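Exopolyphosphatase-related protein (Archaeoglobus fulgidus, PDB 3LLV) is of unknown function but, through this N-terminal Rossmann-type RCK domain, probably binds a dinucleotide such as NAD(P), within a larger protein possibly involved in nucleic acid binding. Local coordinates at residues Val71-Thr77 with Val97-Arg102. Residues are numbered along the deposited sequence; the frame is centred on the assembly and turned at random.
Sequences VSAVLIT and VYAIVR. With PO4 (phosphate ion), chain B.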
ATOM      1  N   VAL A  71     -10.355  -0.642  -9.584  1.00  9.06           N
ATOM      2  CA  VAL A  71      -9.118  -1.021  -8.907  1.00  8.44           C
ATOM      3  C   VAL A  71      -9.127  -2.457  -8.368  1.00  8.74           C
ATOM      4  O   VAL A  71     -10.079  -2.877  -7.819  1.00  8.18           O
ATOM      5  CB  VAL A  71      -8.836  -0.052  -7.770  1.00  8.28           C
ATOM      6  CG1 VAL A  71      -7.692  -0.513  -6.933  1.00  7.19           C
ATOM      7  CG2 VAL A  71      -8.534   1.271  -8.278  1.00  8.61           C
ATOM      8  N   SER A  72      -8.034  -3.184  -8.520  1.00  8.89           N
ATOM      9  CA  SER A  72      -7.915  -4.551  -8.000  1.00 10.61           C
ATOM     10  C   SER A  72      -7.558  -4.571  -6.527  1.00 10.93           C
ATOM     11  O   SER A  72      -8.156  -5.325  -5.741  1.00 10.98           O
ATOM     12  CB  SER A  72      -6.894  -5.373  -8.795  1.00 10.73           C
ATOM     13  OG  SER A  72      -7.277  -5.437 -10.150  1.00 13.14           O
ATOM     14  N   ALA A  73      -6.583  -3.744  -6.148  1.00 10.85           N
ATOM     15  CA  ALA A  73      -6.229  -3.615  -4.749  1.00 11.08           C
ATOM     16  C   ALA A  73      -5.546  -2.294  -4.450  1.00 10.60           C
ATOM     17  O   ALA A  73      -4.837  -1.723  -5.300  1.00 11.78           O
ATOM     18  CB  ALA A  73      -5.349  -4.813  -4.271  1.00 11.70           C
ATOM     19  N   VAL A  74      -5.781  -1.813  -3.224  1.00 10.01           N
ATOM     20  CA  VAL A  74      -5.044  -0.717  -2.658  1.00  9.59           C
ATOM     21  C   VAL A  74      -4.036  -1.343  -1.702  1.00 10.24           C
ATOM     22  O   VAL A  74      -4.416  -2.133  -0.838  1.00 10.56           O
ATOM     23  CB  VAL A  74      -5.985   0.242  -1.904  1.00  9.08           C
ATOM     24  CG1 VAL A  74      -5.181   1.309  -1.118  1.00 11.17           C
ATOM     25  CG2 VAL A  74      -6.967   0.899  -2.881  1.00  9.33           C
ATOM     26  N   LEU A  75      -2.766  -0.975  -1.859  1.00  9.89           N
ATOM     27  CA  LEU A  75      -1.688  -1.564  -1.063  1.00 10.11           C
ATOM     28  C   LEU A  75      -1.187  -0.498  -0.085  1.00 10.64           C
ATOM     29  O   LEU A  75      -0.689   0.548  -0.488  1.00 10.50           O
ATOM     30  CB  LEU A  75      -0.561  -2.078  -1.963  1.00 11.22           C
ATOM     31  CG  LEU A  75      -0.969  -2.947  -3.143  1.00 11.26           C
ATOM     32  CD1 LEU A  75       0.303  -3.437  -3.813  1.00 14.25           C
ATOM     33  CD2 LEU A  75      -1.853  -4.129  -2.724  1.00 10.07           C
ATOM     34  N   ILE A  76      -1.382  -0.751   1.206  1.00  9.94           N
ATOM     35  CA  ILE A  76      -0.982   0.223   2.226  1.00 10.30           C
ATOM     36  C   ILE A  76       0.343  -0.312   2.762  1.00 10.68           C
ATOM     37  O   ILE A  76       0.364  -1.307   3.511  1.00 10.30           O
ATOM     38  CB  ILE A  76      -2.070   0.368   3.321  1.00  9.35           C
ATOM     39  CG1 ILE A  76      -3.377   0.908   2.707  1.00 11.31           C
ATOM     40  CG2 ILE A  76      -1.569   1.318   4.449  1.00 11.68           C
ATOM     41  CD1 ILE A  76      -4.589   0.820   3.620  1.00  9.36           C
ATOM     42  N   THR A  77       1.449   0.343   2.372  1.00 10.27           N
ATOM     43  CA  THR A  77       2.791  -0.259   2.522  1.00 10.46           C
ATOM     44  C   THR A  77       3.735   0.461   3.479  1.00 10.77           C
ATOM     45  O   THR A  77       4.876   0.029   3.646  1.00 10.82           O
ATOM     46  CB  THR A  77       3.525  -0.375   1.149  1.00 11.00           C
ATOM     47  OG1 THR A  77       3.930   0.932   0.742  1.00 11.20           O
ATOM     48  CG2 THR A  77       2.641  -0.950   0.115  1.00 11.78           C
ATOM     49  N   VAL A  97     -13.070  -0.961  -1.607  1.00 10.66           N
ATOM     50  CA  VAL A  97     -12.044  -1.485  -2.497  1.00 11.07           C
ATOM     51  C   VAL A  97     -11.068  -2.408  -1.744  1.00 10.91           C
ATOM     52  O   VAL A  97     -10.646  -2.102  -0.619  1.00 10.89           O
ATOM     53  CB  VAL A  97     -11.295  -0.353  -3.252  1.00 10.87           C
ATOM     54  CG1 VAL A  97     -10.630   0.644  -2.258  1.00 11.58           C
ATOM     55  CG2 VAL A  97     -10.274  -0.967  -4.235  1.00 11.89           C
ATOM     56  N   TYR A  98     -10.735  -3.548  -2.336  1.00  9.95           N
ATOM     57  CA  TYR A  98      -9.871  -4.515  -1.662  1.00  9.59           C
ATOM     58  C   TYR A  98      -8.551  -3.864  -1.208  1.00  9.30           C
ATOM     59  O   TYR A  98      -7.913  -3.145  -1.994  1.00  9.92           O
ATOM     60  CB  TYR A  98      -9.592  -5.623  -2.651  1.00  9.73           C
ATOM     61  CG  TYR A  98      -9.027  -6.877  -2.059  1.00 10.80           C
ATOM     62  CD1 TYR A  98      -9.864  -7.911  -1.661  1.00 13.06           C
ATOM     63  CD2 TYR A  98      -7.648  -7.047  -1.923  1.00 13.61           C
ATOM     64  CE1 TYR A  98      -9.356  -9.076  -1.134  1.00 12.56           C
ATOM     65  CE2 TYR A  98      -7.123  -8.245  -1.411  1.00 14.57           C
ATOM     66  CZ  TYR A  98      -7.993  -9.238  -1.013  1.00 12.48           C
ATOM     67  OH  TYR A  98      -7.492 -10.427  -0.488  1.00 15.39           O
ATOM     68  N   ALA A  99      -8.182  -4.079   0.061  1.00 10.01           N
ATOM     69  CA  ALA A  99      -6.973  -3.457   0.629  1.00  9.93           C
ATOM     70  C   ALA A  99      -6.094  -4.487   1.306  1.00 10.32           C
ATOM     71  O   ALA A  99      -6.588  -5.376   2.026  1.00  9.93           O
ATOM     72  CB  ALA A  99      -7.331  -2.349   1.615  1.00  9.97           C
ATOM     73  N   ILE A 100      -4.789  -4.386   1.045  1.00 10.86           N
ATOM     74  CA  ILE A 100      -3.820  -5.261   1.714  1.00 10.90           C
ATOM     75  C   ILE A 100      -2.933  -4.315   2.485  1.00 10.88           C
ATOM     76  O   ILE A 100      -2.416  -3.354   1.925  1.00 10.69           O
ATOM     77  CB  ILE A 100      -2.972  -6.047   0.722  1.00 10.64           C
ATOM     78  CG1 ILE A 100      -3.867  -6.879  -0.221  1.00 12.55           C
ATOM     79  CG2 ILE A 100      -1.949  -6.923   1.492  1.00  8.64           C
ATOM     80  CD1 ILE A 100      -3.079  -7.623  -1.294  1.00 12.95           C
ATOM     81  N   VAL A 101      -2.775  -4.578   3.782  1.00 11.66           N
ATOM     82  CA  VAL A 101      -2.147  -3.595   4.649  1.00 12.31           C
ATOM     83  C   VAL A 101      -0.974  -4.196   5.387  1.00 11.56           C
ATOM     84  O   VAL A 101      -1.095  -5.276   5.945  1.00 11.54           O
ATOM     85  CB  VAL A 101      -3.176  -3.068   5.667  1.00 12.51           C
ATOM     86  CG1 VAL A 101      -2.615  -1.863   6.412  1.00 13.74           C
ATOM     87  CG2 VAL A 101      -4.483  -2.726   4.947  1.00 14.01           C
ATOM     88  N   ARG A 102       0.151  -3.481   5.354  1.00 11.16           N
ATOM     89  CA  ARG A 102       1.342  -3.814   6.149  1.00  9.97           C
ATOM     90  C   ARG A 102       1.192  -3.446   7.639  1.00  9.91           C
ATOM     91  O   ARG A 102       0.799  -2.327   7.988  1.00 10.71           O
ATOM     92  CB  ARG A 102       2.545  -3.090   5.528  1.00  9.36           C
ATOM     93  CG  ARG A 102       3.837  -3.323   6.285  1.00  9.81           C
ATOM     94  CD  ARG A 102       4.893  -2.387   5.703  1.00  9.50           C
ATOM     95  NE  ARG A 102       6.140  -2.481   6.420  1.00 13.11           N
ATOM     96  CZ  ARG A 102       7.309  -2.102   5.922  1.00 15.12           C
ATOM     97  NH1 ARG A 102       7.368  -1.595   4.677  1.00 16.28           N
ATOM     98  NH2 ARG A 102       8.407  -2.225   6.668  1.00 15.91           N
TER
HETATM   99  P   PO4 B 142      10.492  -0.153   4.296  1.00 45.71           P
HETATM  100  O1  PO4 B 142       9.431  -0.617   3.346  1.00 43.83           O
HETATM  101  O2  PO4 B 142      10.167  -0.444   5.740  1.00 47.24           O
HETATM  102  O3  PO4 B 142      11.819  -0.779   3.954  1.00 46.87           O
HETATM  103  O4  PO4 B 142      10.605   1.348   4.165  1.00 48.26           O
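Two neighbouring parallel strands of the Rossmann sheet meet here, with Val-74, Leu-75 and Ile-76 paired to Ala-99, Ile-100 and Val-101. Four backbone hydrogen bonds join them, from Val-74 N to Tyr-98 O (2.8 Å) at one end to Arg-102 N with Ile-76 O at the other. On one face Ile-76 and Val-101 lie side by side, Ile-76 CD1 3.8 Å from Val-101 CG2; Ile-76 also packs on Ile-87 of helix 81-94, the beta-alpha-beta crossover between the strands. Farther back on that face, Val-97 sets CG1 between its backbone N and carbonyl carbon (chi1 58°) and meets Val-74 CG2 at 3.7 Å, the side chains crossing at about a right angle. Leu-75 and Ile-100 lie alongside on the opposite face, touching through Leu-75 CD2 and Ile-100 CD1 at 4.0 Å, where helix 16-27 packs on Leu-75. Ala-73 CB lies at the edge of the Tyr-98 ring, near its plane, 4.0 Å from Tyr-98 CD2. At the C-terminal strand ends, the extended chain of Arg-102 carries NH1 to Thr-77 O (3.1 Å), which lies 28° out of the guanidinium plane. NH1 also donates a nearly straight hydrogen bond to phosphate O1 (2.6 Å, 164°), in that plane, while NH2 donates a more bent one to phosphate O2 (2.7 Å). A leucine in place of Arg-102 would probably strip Thr-77 O of this donor and the phosphate of two bonds. The ion, probably from the crystallisation liquor, also accepts from Ala-17 N at the N-terminal end of helix 16-27, a place consistent with where Rossmann folds hold dinucleotide phosphates and likely to favour an anion.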